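Local coordinates for Aureochrome1-like protein (Ochromonas danica, PDB 6I20) that probably senses blue light through a flavin mononucleotide held in its LOV-type PAS domain, as in the aureochrome photoreceptors, at residues D78-L83 with W94-I99. Sequence-based numbering, arbitrary orientation.
Sequences DTTVVL and WNQLFI. With FMN (flavin mononucleotide), chain E.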
ATOM      1  N   ASP A  78       4.213  -5.790  10.673  1.00 23.69           N
ATOM      2  CA  ASP A  78       2.985  -5.602   9.858  1.00 25.18           C
ATOM      3  C   ASP A  78       2.218  -4.424  10.441  1.00 22.57           C
ATOM      4  O   ASP A  78       2.116  -4.303  11.694  1.00 26.95           O
ATOM      5  CB  ASP A  78       1.967  -6.751   9.953  1.00 27.66           C
ATOM      6  CG  ASP A  78       2.374  -8.032   9.255  1.00 31.13           C
ATOM      7  OD1 ASP A  78       3.434  -8.109   8.628  1.00 32.32           O
ATOM      8  OD2 ASP A  78       1.555  -8.973   9.335  1.00 31.87           O
ATOM      9  N   THR A  79       1.494  -3.710   9.593  0.50 20.52           N
ATOM     10  CA  THR A  79       0.971  -2.439  10.029  0.50 20.30           C
ATOM     11  C   THR A  79      -0.327  -2.086   9.312  0.50 17.83           C
ATOM     12  O   THR A  79      -0.463  -2.356   8.119  0.50 17.86           O
ATOM     13  CB  THR A  79       2.068  -1.390   9.755  0.50 21.78           C
ATOM     14  OG1 THR A  79       3.257  -1.793  10.448  0.50 24.28           O
ATOM     15  CG2 THR A  79       1.646  -0.047  10.244  0.50 22.31           C
ATOM     16  N   THR A  80      -1.269  -1.492  10.050  1.00 17.47           N
ATOM     17  CA  THR A  80      -2.509  -0.988   9.502  1.00 17.74           C
ATOM     18  C   THR A  80      -2.567   0.506   9.830  1.00 17.14           C
ATOM     19  O   THR A  80      -2.424   0.895  11.000  1.00 17.85           O
ATOM     20  CB  THR A  80      -3.724  -1.643  10.173  1.00 19.24           C
ATOM     21  OG1 THR A  80      -3.596  -3.057  10.108  1.00 21.39           O
ATOM     22  CG2 THR A  80      -5.018  -1.237   9.498  1.00 20.66           C
ATOM     23  N   VAL A  81      -2.834   1.309   8.817  1.00 16.47           N
ATOM     24  CA  VAL A  81      -3.099   2.755   9.035  1.00 18.00           C
ATOM     25  C   VAL A  81      -4.313   3.144   8.211  1.00 17.28           C
ATOM     26  O   VAL A  81      -4.680   2.460   7.221  1.00 19.55           O
ATOM     27  CB  VAL A  81      -1.929   3.715   8.676  1.00 20.79           C
ATOM     28  CG1 VAL A  81      -0.701   3.447   9.521  1.00 21.91           C
ATOM     29  CG2 VAL A  81      -1.634   3.667   7.199  1.00 20.83           C
ATOM     30  N   VAL A  82      -4.941   4.232   8.602  1.00 17.75           N
ATOM     31  CA  VAL A  82      -5.964   4.850   7.766  1.00 18.06           C
ATOM     32  C   VAL A  82      -5.433   6.247   7.451  1.00 18.40           C
ATOM     33  O   VAL A  82      -5.088   6.996   8.367  1.00 19.27           O
ATOM     34  CB  VAL A  82      -7.346   4.908   8.444  1.00 19.96           C
ATOM     35  CG1 VAL A  82      -8.314   5.730   7.621  1.00 21.89           C
ATOM     36  CG2 VAL A  82      -7.875   3.482   8.575  1.00 20.66           C
ATOM     37  N   LEU A  83      -5.381   6.565   6.175  1.00 16.88           N
ATOM     38  CA  LEU A  83      -4.871   7.888   5.769  1.00 17.16           C
ATOM     39  C   LEU A  83      -5.534   8.348   4.499  1.00 17.44           C
ATOM     40  O   LEU A  83      -6.046   7.569   3.709  1.00 17.19           O
ATOM     41  CB  LEU A  83      -3.347   7.879   5.663  1.00 17.25           C
ATOM     42  CG  LEU A  83      -2.693   7.371   4.387  1.00 16.47           C
ATOM     43  CD1 LEU A  83      -1.166   7.532   4.469  1.00 17.92           C
ATOM     44  CD2 LEU A  83      -3.000   5.913   4.074  1.00 17.14           C
ATOM     45  N   TRP A  94     -10.295   7.979   1.640  1.00 19.13           N
ATOM     46  CA  TRP A  94      -9.655   7.398   2.828  1.00 18.65           C
ATOM     47  C   TRP A  94      -9.245   5.968   2.513  1.00 17.66           C
ATOM     48  O   TRP A  94     -10.054   5.191   1.997  1.00 18.63           O
ATOM     49  CB  TRP A  94     -10.585   7.443   4.036  1.00 19.74           C
ATOM     50  CG  TRP A  94     -10.763   8.826   4.561  1.00 21.79           C
ATOM     51  CD1 TRP A  94     -11.750   9.718   4.240  1.00 25.17           C
ATOM     52  CD2 TRP A  94      -9.874   9.506   5.433  1.00 21.52           C
ATOM     53  NE1 TRP A  94     -11.545  10.903   4.904  1.00 27.34           N
ATOM     54  CE2 TRP A  94     -10.400  10.803   5.641  1.00 24.56           C
ATOM     55  CE3 TRP A  94      -8.687   9.153   6.066  1.00 21.91           C
ATOM     56  CZ2 TRP A  94      -9.785  11.719   6.473  1.00 25.74           C
ATOM     57  CZ3 TRP A  94      -8.105  10.028   6.916  1.00 24.11           C
ATOM     58  CH2 TRP A  94      -8.651  11.302   7.118  1.00 25.12           C
ATOM     59  N   ASN A  95      -8.008   5.642   2.843  1.00 16.20           N
ATOM     60  CA  ASN A  95      -7.393   4.355   2.528  1.00 16.09           C
ATOM     61  C   ASN A  95      -7.051   3.682   3.855  1.00 16.35           C
ATOM     62  O   ASN A  95      -6.214   4.161   4.610  1.00 16.42           O
ATOM     63  CB  ASN A  95      -6.119   4.628   1.712  1.00 15.06           C
ATOM     64  CG  ASN A  95      -5.337   3.401   1.306  1.00 15.19           C
ATOM     65  OD1 ASN A  95      -5.707   2.270   1.637  1.00 16.59           O
ATOM     66  ND2 ASN A  95      -4.261   3.611   0.547  1.00 15.77           N
ATOM     67  N   GLN A  96      -7.689   2.519   4.127  1.00 16.88           N
ATOM     68  CA  GLN A  96      -7.209   1.620   5.182  1.00 16.82           C
ATOM     69  C   GLN A  96      -6.178   0.734   4.551  1.00 15.67           C
ATOM     70  O   GLN A  96      -6.499  -0.117   3.680  1.00 16.38           O
ATOM     71  CB  GLN A  96      -8.352   0.811   5.800  1.00 17.32           C
ATOM     72  CG  GLN A  96      -7.848  -0.084   6.909  1.00 18.70           C
ATOM     73  CD  GLN A  96      -8.976  -0.861   7.546  1.00 20.50           C
ATOM     74  OE1 GLN A  96      -9.835  -0.275   8.117  1.00 23.60           O
ATOM     75  NE2 GLN A  96      -8.963  -2.174   7.408  1.00 22.35           N
ATOM     76  N   LEU A  97      -4.909   1.013   4.886  1.00 15.31           N
ATOM     77  CA  LEU A  97      -3.746   0.456   4.253  1.00 14.07           C
ATOM     78  C   LEU A  97      -3.093  -0.562   5.169  1.00 14.90           C
ATOM     79  O   LEU A  97      -2.802  -0.270   6.304  1.00 16.26           O
ATOM     80  CB  LEU A  97      -2.748   1.601   3.987  1.00 15.10           C
ATOM     81  CG  LEU A  97      -1.394   1.215   3.463  1.00 15.60           C
ATOM     82  CD1 LEU A  97      -1.448   0.528   2.100  1.00 15.63           C
ATOM     83  CD2 LEU A  97      -0.506   2.467   3.365  1.00 16.51           C
ATOM     84  N   PHE A  98      -2.863  -1.755   4.626  1.00 14.12           N
ATOM     85  CA  PHE A  98      -2.139  -2.837   5.322  1.00 14.26           C
ATOM     86  C   PHE A  98      -0.816  -3.059   4.615  1.00 13.34           C
ATOM     87  O   PHE A  98      -0.808  -3.240   3.394  1.00 13.80           O
ATOM     88  CB  PHE A  98      -2.975  -4.126   5.173  1.00 15.24           C
ATOM     89  CG  PHE A  98      -2.250  -5.404   5.546  1.00 16.51           C
ATOM     90  CD1 PHE A  98      -1.697  -5.557   6.798  1.00 17.41           C
ATOM     91  CD2 PHE A  98      -2.145  -6.438   4.647  1.00 17.00           C
ATOM     92  CE1 PHE A  98      -1.070  -6.761   7.143  1.00 17.64           C
ATOM     93  CE2 PHE A  98      -1.537  -7.622   5.000  1.00 16.93           C
ATOM     94  CZ  PHE A  98      -0.977  -7.769   6.224  1.00 17.01           C
ATOM     95  N   ILE A  99       0.281  -3.075   5.375  1.00 13.78           N
ATOM     96  CA  ILE A  99       1.589  -3.365   4.783  0.50 14.87           C
ATOM     97  C   ILE A  99       2.234  -4.480   5.582  1.00 15.35           C
ATOM     98  O   ILE A  99       2.226  -4.485   6.811  1.00 18.17           O
ATOM     99  CB  ILE A  99       2.504  -2.112   4.693  0.50 15.68           C
ATOM    100  CG1 ILE A  99       1.804  -1.020   3.899  0.50 14.35           C
ATOM    101  CG2 ILE A  99       3.837  -2.434   4.029  0.50 16.92           C
ATOM    102  CD1 ILE A  99       2.511   0.339   3.974  0.50 15.45           C
TER
HETATM  103  N1  FMN E 401       1.410   5.047   1.090  1.00 14.14           N
HETATM  104  C2  FMN E 401       0.184   5.533   0.798  1.00 15.04           C
HETATM  105  O2  FMN E 401      -0.069   6.721   1.106  1.00 15.88           O
HETATM  106  N3  FMN E 401      -0.776   4.808   0.174  1.00 14.04           N
HETATM  107  C4  FMN E 401      -0.576   3.504  -0.186  1.00 13.47           C
HETATM  108  O4  FMN E 401      -1.517   2.842  -0.701  1.00 14.05           O
HETATM  109  C4A FMN E 401       0.712   2.952   0.067  1.00 12.54           C
HETATM  110  N5  FMN E 401       0.984   1.657  -0.292  1.00 12.87           N
HETATM  111  C5A FMN E 401       2.195   1.151   0.051  1.00 12.63           C
HETATM  112  C6  FMN E 401       2.510  -0.185  -0.279  1.00 12.73           C
HETATM  113  C7  FMN E 401       3.705  -0.741   0.038  1.00 13.05           C
HETATM  114  C7M FMN E 401       4.003  -2.218  -0.307  1.00 14.11           C
HETATM  115  C8  FMN E 401       4.707   0.026   0.725  1.00 14.41           C
HETATM  116  C8M FMN E 401       6.023  -0.579   1.095  1.00 15.82           C
HETATM  117  C9  FMN E 401       4.427   1.330   1.055  1.00 13.87           C
HETATM  118  C9A FMN E 401       3.202   1.914   0.766  1.00 13.55           C
HETATM  119  N10 FMN E 401       2.940   3.279   1.052  1.00 13.93           N
HETATM  120  C10 FMN E 401       1.697   3.766   0.769  1.00 13.77           C
HETATM  121  C1' FMN E 401       3.865   4.074   1.850  1.00 14.58           C
HETATM  122  C2' FMN E 401       4.930   4.851   1.069  1.00 14.93           C
HETATM  123  O2' FMN E 401       5.335   4.060  -0.059  1.00 16.28           O
HETATM  124  C3' FMN E 401       6.133   5.098   1.966  1.00 18.57           C
HETATM  125  O3' FMN E 401       6.640   3.874   2.523  1.00 19.98           O
HETATM  126  C4' FMN E 401       5.893   6.076   3.095  1.00 21.25           C
HETATM  127  O4' FMN E 401       5.348   7.281   2.529  1.00 22.00           O
HETATM  128  C5' FMN E 401       7.238   6.434   3.811  1.00 23.93           C
HETATM  129  O5' FMN E 401       8.324   6.539   2.832  1.00 26.31           O
HETATM  130  P   FMN E 401       9.579   7.468   3.237  0.80 27.53           P
HETATM  131  O1P FMN E 401      10.481   7.478   2.065  0.80 27.92           O
HETATM  132  O2P FMN E 401       9.027   8.793   3.561  0.80 31.40           O
HETATM  133  O3P FMN E 401      10.159   6.765   4.457  0.80 31.28           O
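The backbone oxygen of Val81 receives Leu97 N at 2.8 Å, nearly along the C=O axis, and the CA-H of Gln96 comes to the same oxygen at 3.4 Å, where CA and O are measured. Val81 N returns a bond to Leu97 O, and the reciprocal pairs Thr79 with Ile99 and Leu83 with Asn95 repeat this exchange on either side. In the Leu83 pair the donors stand tilted out of the carbonyl planes, whereas those of the Thr79 pair lie in plane.

Two-residue alternation then divides the labour between the faces. Val81, Leu83, Asn95, Leu97 and Ile99 share one face: Val81 CG2 lies alongside Leu97 CB at 4.0 Å, and Leu83 runs beside Asn95. This antiparallel hairpin, an edge strand and its neighbour in the PAS-domain sheet, thereby forms part of the flavin pocket. Leu97 has CG anti to its backbone N (chi1 174°), and its CD2 meets the isoalloxazine at C4A, 3.5 Å away, while CD1 reaches N5 and O4. Ile99 CD1 touches C9 of the flavin; Asn95 ND2 gives O4 a weak bond of 3.1 Å, bent to 128° at the hydrogen, and is also bonded to Asn85 OD1.

On the opposite face Val82 divides its methyls: CG1 meets Trp94 CE3 at 3.8 Å, the two side chains crossing at about a right angle, and CG2 rests on CB and CG of Gln96. An alanine here would lose both methyls and would probably leave a gap between the indole and the Gln96 chain, beneath Ala124 and Phe127 of helix 121-130. Gln96 extends past Thr80 CG2, and Tyr123 OH takes up its OE1. Farther along, the Asp78 carboxylate stands perpendicular to the Phe98 ring, with OD2 at the ring edge 4.1 Å from CE1.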